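Local atomic coordinates of membrane-bound lytic murein transglycosylase (Agrobacterium tumefaciens, PDB entry 2PNW), a protein that probably cleaves the glycan strands of peptidoglycan as an MltA-type lytic transglycosylase. Residues A49-L61 with Y359-R371. Numbering follows the deposited sequence.
Sequences ALGITAAELVSLL and YILLPRIAAERYR
Helix 54-61 crosses strand 359-363 nearly at right angles, 88° between their directions, with Leu60 over Pro363 and Glu56 over Ala366. Glu56 and Arg369, near the end of the modelled chain, form a salt bridge, gripped end-on by NH1 and NH2, one to each carboxylate oxygen. The two side chains meet from opposite directions, their flat groups nearly coplanar at 17°. Arg369 NH1 donates to Glu56 OE1 at 2.8 Å, almost straight, on the syn lone pair. Arg369 NH2 meets Glu56 OE2 at 2.7 Å. Glu56 OE1 also accepts from Thr53 N on its anti side, and Glu56 N donates to Thr53 OG1. This capping box closes the helix N-terminus, and the Thr53 N bond probably helps hold the carboxylate facing Arg369. Arg369 NH1 adds a weak bond to Gly51 O. Tyr370 CE2 lies over one face of the guanidinium, toward its rim, and Tyr370 OH donates to Leu50 O at 2.6 Å.

With CG1 anti to its carbonyl carbon (chi1 -50°), Ile52 reaches across with CD1, which packs 3.6 Å from Tyr370 CE2 and also touches Leu362 CD2 and Ala366 CB. Pro363 CG rests 3.6 Å from Glu56 O, an oxygen that accepts from Ser59 OG. One water bridges Ser59 OG and Ile365 N.

The contact ties the end of the modelled chain to the loop before helix 54-66 and the first turns of that helix. Leu57 and Leu61 face helix 28-39, Leu60 meets helix 72-82, and Leu362 reaches Phe86 of strand 83-89.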
loop_
_atom_site.group_PDB
_atom_site.type_symbol
_atom_site.label_atom_id
_atom_site.label_comp_id
_atom_site.label_asym_id
_atom_site.label_seq_id
_atom_site.Cartn_x
_atom_site.Cartn_y
_atom_site.Cartn_z
ATOM N N ALA A 49 -14.656 -0.381 9.587
ATOM C CA ALA A 49 -15.378 0.155 10.743
ATOM C C ALA A 49 -16.370 1.236 10.319
ATOM O O ALA A 49 -17.427 1.378 10.933
ATOM C CB ALA A 49 -14.410 0.697 11.757
ATOM N N LEU A 50 -16.058 1.980 9.254
ATOM C CA LEU A 50 -17.006 2.986 8.751
ATOM C C LEU A 50 -18.361 2.357 8.382
ATOM O O LEU A 50 -19.418 2.962 8.595
ATOM C CB LEU A 50 -16.401 3.805 7.601
ATOM C CG LEU A 50 -17.177 4.999 7.025
ATOM C CD1 LEU A 50 -16.210 6.012 6.460
ATOM C CD2 LEU A 50 -18.147 4.589 5.938
ATOM N N GLY A 51 -18.316 1.146 7.832
ATOM C CA GLY A 51 -19.493 0.302 7.730
ATOM C C GLY A 51 -19.991 -0.026 6.338
ATOM O O GLY A 51 -21.005 -0.694 6.195
ATOM N N ILE A 52 -19.303 0.430 5.300
ATOM C CA ILE A 52 -19.745 0.075 3.947
ATOM C C ILE A 52 -19.376 -1.362 3.569
ATOM O O ILE A 52 -18.198 -1.727 3.585
ATOM C CB ILE A 52 -19.177 1.031 2.888
ATOM C CG1 ILE A 52 -19.421 2.497 3.295
ATOM C CG2 ILE A 52 -19.789 0.700 1.520
ATOM C CD1 ILE A 52 -20.861 2.955 3.133
ATOM N N THR A 53 -20.373 -2.175 3.215
ATOM C CA THR A 53 -20.083 -3.575 2.904
ATOM C C THR A 53 -19.621 -3.744 1.466
ATOM O O THR A 53 -19.941 -2.920 0.598
ATOM C CB THR A 53 -21.319 -4.485 3.125
ATOM O OG1 THR A 53 -22.293 -4.215 2.116
ATOM C CG2 THR A 53 -21.938 -4.230 4.531
ATOM N N ALA A 54 -18.903 -4.836 1.208
ATOM C CA ALA A 54 -18.566 -5.221 -0.168
ATOM C C ALA A 54 -19.808 -5.390 -1.050
ATOM O O ALA A 54 -19.778 -5.035 -2.228
ATOM C CB ALA A 54 -17.746 -6.496 -0.182
ATOM N N ALA A 55 -20.890 -5.953 -0.502
ATOM C CA ALA A 55 -22.149 -6.033 -1.258
ATOM C C ALA A 55 -22.696 -4.663 -1.669
ATOM O O ALA A 55 -23.229 -4.516 -2.770
ATOM C CB ALA A 55 -23.217 -6.805 -0.481
ATOM N N GLU A 56 -22.582 -3.670 -0.797
ATOM C CA GLU A 56 -23.016 -2.294 -1.129
ATOM C C GLU A 56 -22.143 -1.712 -2.249
ATOM O O GLU A 56 -22.641 -1.098 -3.191
ATOM C CB GLU A 56 -23.003 -1.399 0.115
ATOM C CG GLU A 56 -24.216 -1.692 1.034
ATOM C CD GLU A 56 -24.171 -1.024 2.401
ATOM O OE1 GLU A 56 -23.081 -0.789 2.984
ATOM O OE2 GLU A 56 -25.270 -0.722 2.905
ATOM N N LEU A 57 -20.840 -1.931 -2.145
ATOM C CA LEU A 57 -19.911 -1.532 -3.214
ATOM C C LEU A 57 -20.273 -2.183 -4.551
ATOM O O LEU A 57 -20.245 -1.530 -5.590
ATOM C CB LEU A 57 -18.476 -1.895 -2.841
ATOM C CG LEU A 57 -17.390 -1.743 -3.942
ATOM C CD1 LEU A 57 -17.179 -0.287 -4.357
ATOM C CD2 LEU A 57 -16.076 -2.393 -3.526
ATOM N N VAL A 58 -20.598 -3.471 -4.524
ATOM C CA VAL A 58 -20.977 -4.200 -5.746
ATOM C C VAL A 58 -22.143 -3.514 -6.462
ATOM O O VAL A 58 -22.174 -3.454 -7.679
ATOM C CB VAL A 58 -21.265 -5.696 -5.447
ATOM C CG1 VAL A 58 -22.062 -6.363 -6.589
ATOM C CG2 VAL A 58 -19.939 -6.432 -5.234
ATOM N N SER A 59 -23.072 -2.928 -5.715
ATOM C CA SER A 59 -24.183 -2.259 -6.375
ATOM C C SER A 59 -23.689 -1.114 -7.262
ATOM O O SER A 59 -24.173 -0.979 -8.390
ATOM C CB SER A 59 -25.279 -1.811 -5.386
ATOM O OG SER A 59 -24.811 -0.749 -4.576
ATOM N N LEU A 60 -22.696 -0.344 -6.791
ATOM C CA LEU A 60 -22.062 0.714 -7.608
ATOM C C LEU A 60 -21.279 0.144 -8.792
ATOM O O LEU A 60 -21.381 0.645 -9.920
ATOM C CB LEU A 60 -21.151 1.602 -6.750
ATOM C CG LEU A 60 -20.421 2.793 -7.410
ATOM C CD1 LEU A 60 -21.418 3.835 -7.945
ATOM C CD2 LEU A 60 -19.513 3.430 -6.408
ATOM N N LEU A 61 -20.512 -0.921 -8.538
ATOM C CA LEU A 61 -19.695 -1.536 -9.572
ATOM C C LEU A 61 -20.550 -2.070 -10.713
ATOM O O LEU A 61 -20.165 -1.976 -11.879
ATOM C CB LEU A 61 -18.847 -2.678 -8.985
ATOM C CG LEU A 61 -17.892 -2.272 -7.852
ATOM C CD1 LEU A 61 -17.154 -3.533 -7.389
ATOM C CD2 LEU A 61 -16.921 -1.198 -8.311
ATOM N N TYR A 359 -12.625 13.037 0.828
ATOM C CA TYR A 359 -14.078 12.902 0.660
ATOM C C TYR A 359 -14.323 11.495 0.140
ATOM O O TYR A 359 -13.715 11.101 -0.848
ATOM C CB TYR A 359 -14.653 13.915 -0.349
ATOM C CG TYR A 359 -14.313 15.375 -0.113
ATOM C CD1 TYR A 359 -15.224 16.229 0.520
ATOM C CD2 TYR A 359 -13.090 15.904 -0.528
ATOM C CE1 TYR A 359 -14.923 17.568 0.737
ATOM C CE2 TYR A 359 -12.763 17.255 -0.305
ATOM C CZ TYR A 359 -13.695 18.081 0.324
ATOM O OH TYR A 359 -13.398 19.428 0.517
ATOM N N ILE A 360 -15.205 10.742 0.783
ATOM C CA ILE A 360 -15.522 9.386 0.317
ATOM C C ILE A 360 -16.829 9.433 -0.482
ATOM O O ILE A 360 -17.760 10.199 -0.145
ATOM C CB ILE A 360 -15.559 8.348 1.505
ATOM C CG1 ILE A 360 -15.688 6.908 0.986
ATOM C CG2 ILE A 360 -16.690 8.667 2.503
ATOM C CD1 ILE A 360 -15.593 5.842 2.115
ATOM N N LEU A 361 -16.907 8.650 -1.558
ATOM C CA LEU A 361 -18.133 8.604 -2.343
ATOM C C LEU A 361 -18.849 7.313 -1.985
ATOM O O LEU A 361 -18.332 6.218 -2.249
ATOM C CB LEU A 361 -17.855 8.670 -3.844
ATOM C CG LEU A 361 -17.077 9.850 -4.456
ATOM C CD1 LEU A 361 -17.240 9.829 -5.978
ATOM C CD2 LEU A 361 -17.529 11.183 -3.917
ATOM N N LEU A 362 -20.018 7.430 -1.360
ATOM C CA LEU A 362 -20.774 6.225 -0.971
ATOM C C LEU A 362 -21.803 5.868 -2.014
ATOM O O LEU A 362 -22.499 6.752 -2.511
ATOM C CB LEU A 362 -21.465 6.405 0.386
ATOM C CG LEU A 362 -20.608 6.868 1.564
ATOM C CD1 LEU A 362 -21.405 6.804 2.848
ATOM C CD2 LEU A 362 -19.358 5.987 1.678
ATOM N N PRO A 363 -21.935 4.564 -2.327
ATOM C CA PRO A 363 -23.013 4.089 -3.180
ATOM C C PRO A 363 -24.329 4.625 -2.614
ATOM O O PRO A 363 -24.514 4.659 -1.378
ATOM C CB PRO A 363 -22.960 2.568 -2.992
ATOM C CG PRO A 363 -21.541 2.265 -2.606
ATOM C CD PRO A 363 -21.068 3.459 -1.847
ATOM N N ARG A 364 -25.241 5.050 -3.486
ATOM C CA ARG A 364 -26.364 5.843 -2.983
ATOM C C ARG A 364 -27.339 5.103 -2.059
ATOM O O ARG A 364 -27.883 5.724 -1.150
ATOM C CB ARG A 364 -26.995 6.763 -4.060
ATOM C CG ARG A 364 -28.035 6.179 -4.961
ATOM C CD ARG A 364 -28.417 7.178 -6.092
ATOM N NE ARG A 364 -28.866 8.477 -5.588
ATOM C CZ ARG A 364 -28.128 9.592 -5.560
ATOM N NH1 ARG A 364 -28.647 10.712 -5.069
ATOM N NH2 ARG A 364 -26.870 9.601 -6.009
ATOM N N ILE A 365 -27.478 3.784 -2.208
ATOM C CA ILE A 365 -28.273 2.993 -1.233
ATOM C C ILE A 365 -27.648 2.952 0.162
ATOM O O ILE A 365 -28.367 3.029 1.168
ATOM C CB ILE A 365 -28.601 1.528 -1.685
ATOM C CG1 ILE A 365 -27.335 0.644 -1.696
ATOM C CG2 ILE A 365 -29.357 1.522 -3.031
ATOM C CD1 ILE A 365 -27.569 -0.868 -1.432
ATOM N N ALA A 366 -26.320 2.839 0.219
ATOM C CA ALA A 366 -25.592 2.836 1.490
ATOM C C ALA A 366 -25.595 4.203 2.146
ATOM O O ALA A 366 -25.544 4.312 3.371
ATOM C CB ALA A 366 -24.161 2.377 1.291
ATOM N N ALA A 367 -25.622 5.247 1.325
ATOM C CA ALA A 367 -25.436 6.607 1.803
ATOM C C ALA A 367 -26.532 7.066 2.777
ATOM O O ALA A 367 -26.270 7.861 3.686
ATOM C CB ALA A 367 -25.330 7.566 0.615
ATOM N N GLU A 368 -27.749 6.560 2.601
ATOM C CA GLU A 368 -28.885 7.046 3.396
ATOM C C GLU A 368 -28.678 7.003 4.901
ATOM O O GLU A 368 -28.940 7.987 5.591
ATOM C CB GLU A 368 -30.189 6.345 3.001
ATOM C CG GLU A 368 -30.943 7.066 1.881
ATOM C CD GLU A 368 -31.534 8.418 2.305
ATOM O OE1 GLU A 368 -31.690 8.676 3.528
ATOM O OE2 GLU A 368 -31.856 9.226 1.398
ATOM N N ARG A 369 -28.177 5.885 5.419
ATOM C CA ARG A 369 -27.931 5.791 6.859
ATOM C C ARG A 369 -26.857 6.745 7.396
ATOM O O ARG A 369 -26.780 6.960 8.604
ATOM C CB ARG A 369 -27.616 4.347 7.272
ATOM C CG ARG A 369 -26.242 3.821 6.845
ATOM C CD ARG A 369 -26.101 2.383 7.346
ATOM N NE ARG A 369 -24.866 1.714 6.925
ATOM C CZ ARG A 369 -24.709 1.106 5.754
ATOM N NH1 ARG A 369 -23.553 0.514 5.462
ATOM N NH2 ARG A 369 -25.699 1.099 4.873
ATOM N N TYR A 370 -26.017 7.298 6.521
ATOM C CA TYR A 370 -25.025 8.287 6.953
ATOM C C TYR A 370 -25.576 9.710 6.879
ATOM O O TYR A 370 -25.029 10.620 7.496
ATOM C CB TYR A 370 -23.723 8.164 6.145
ATOM C CG TYR A 370 -23.087 6.811 6.332
ATOM C CD1 TYR A 370 -22.182 6.578 7.374
ATOM C CD2 TYR A 370 -23.433 5.741 5.503
ATOM C CE1 TYR A 370 -21.619 5.301 7.567
ATOM C CE2 TYR A 370 -22.864 4.469 5.688
ATOM C CZ TYR A 370 -21.974 4.262 6.708
ATOM O OH TYR A 370 -21.441 3.015 6.891
ATOM N N ARG A 371 -26.641 9.881 6.098
ATOM C CA ARG A 371 -27.348 11.159 5.965
ATOM C C ARG A 371 -28.209 11.423 7.201
ATOM O O ARG A 371 -27.973 12.387 7.945
ATOM C CB ARG A 371 -28.242 11.144 4.729
ATOM C CG ARG A 371 -27.503 11.090 3.420
ATOM C CD ARG A 371 -28.468 10.921 2.250
ATOM N NE ARG A 371 -28.233 11.938 1.233
ATOM C CZ ARG A 371 -28.499 11.802 -0.063
ATOM N NH1 ARG A 371 -28.998 10.668 -0.552
ATOM N NH2 ARG A 371 -28.249 12.815 -0.879
HETATM O O HOH W 1 -26.192 1.989 -4.440
#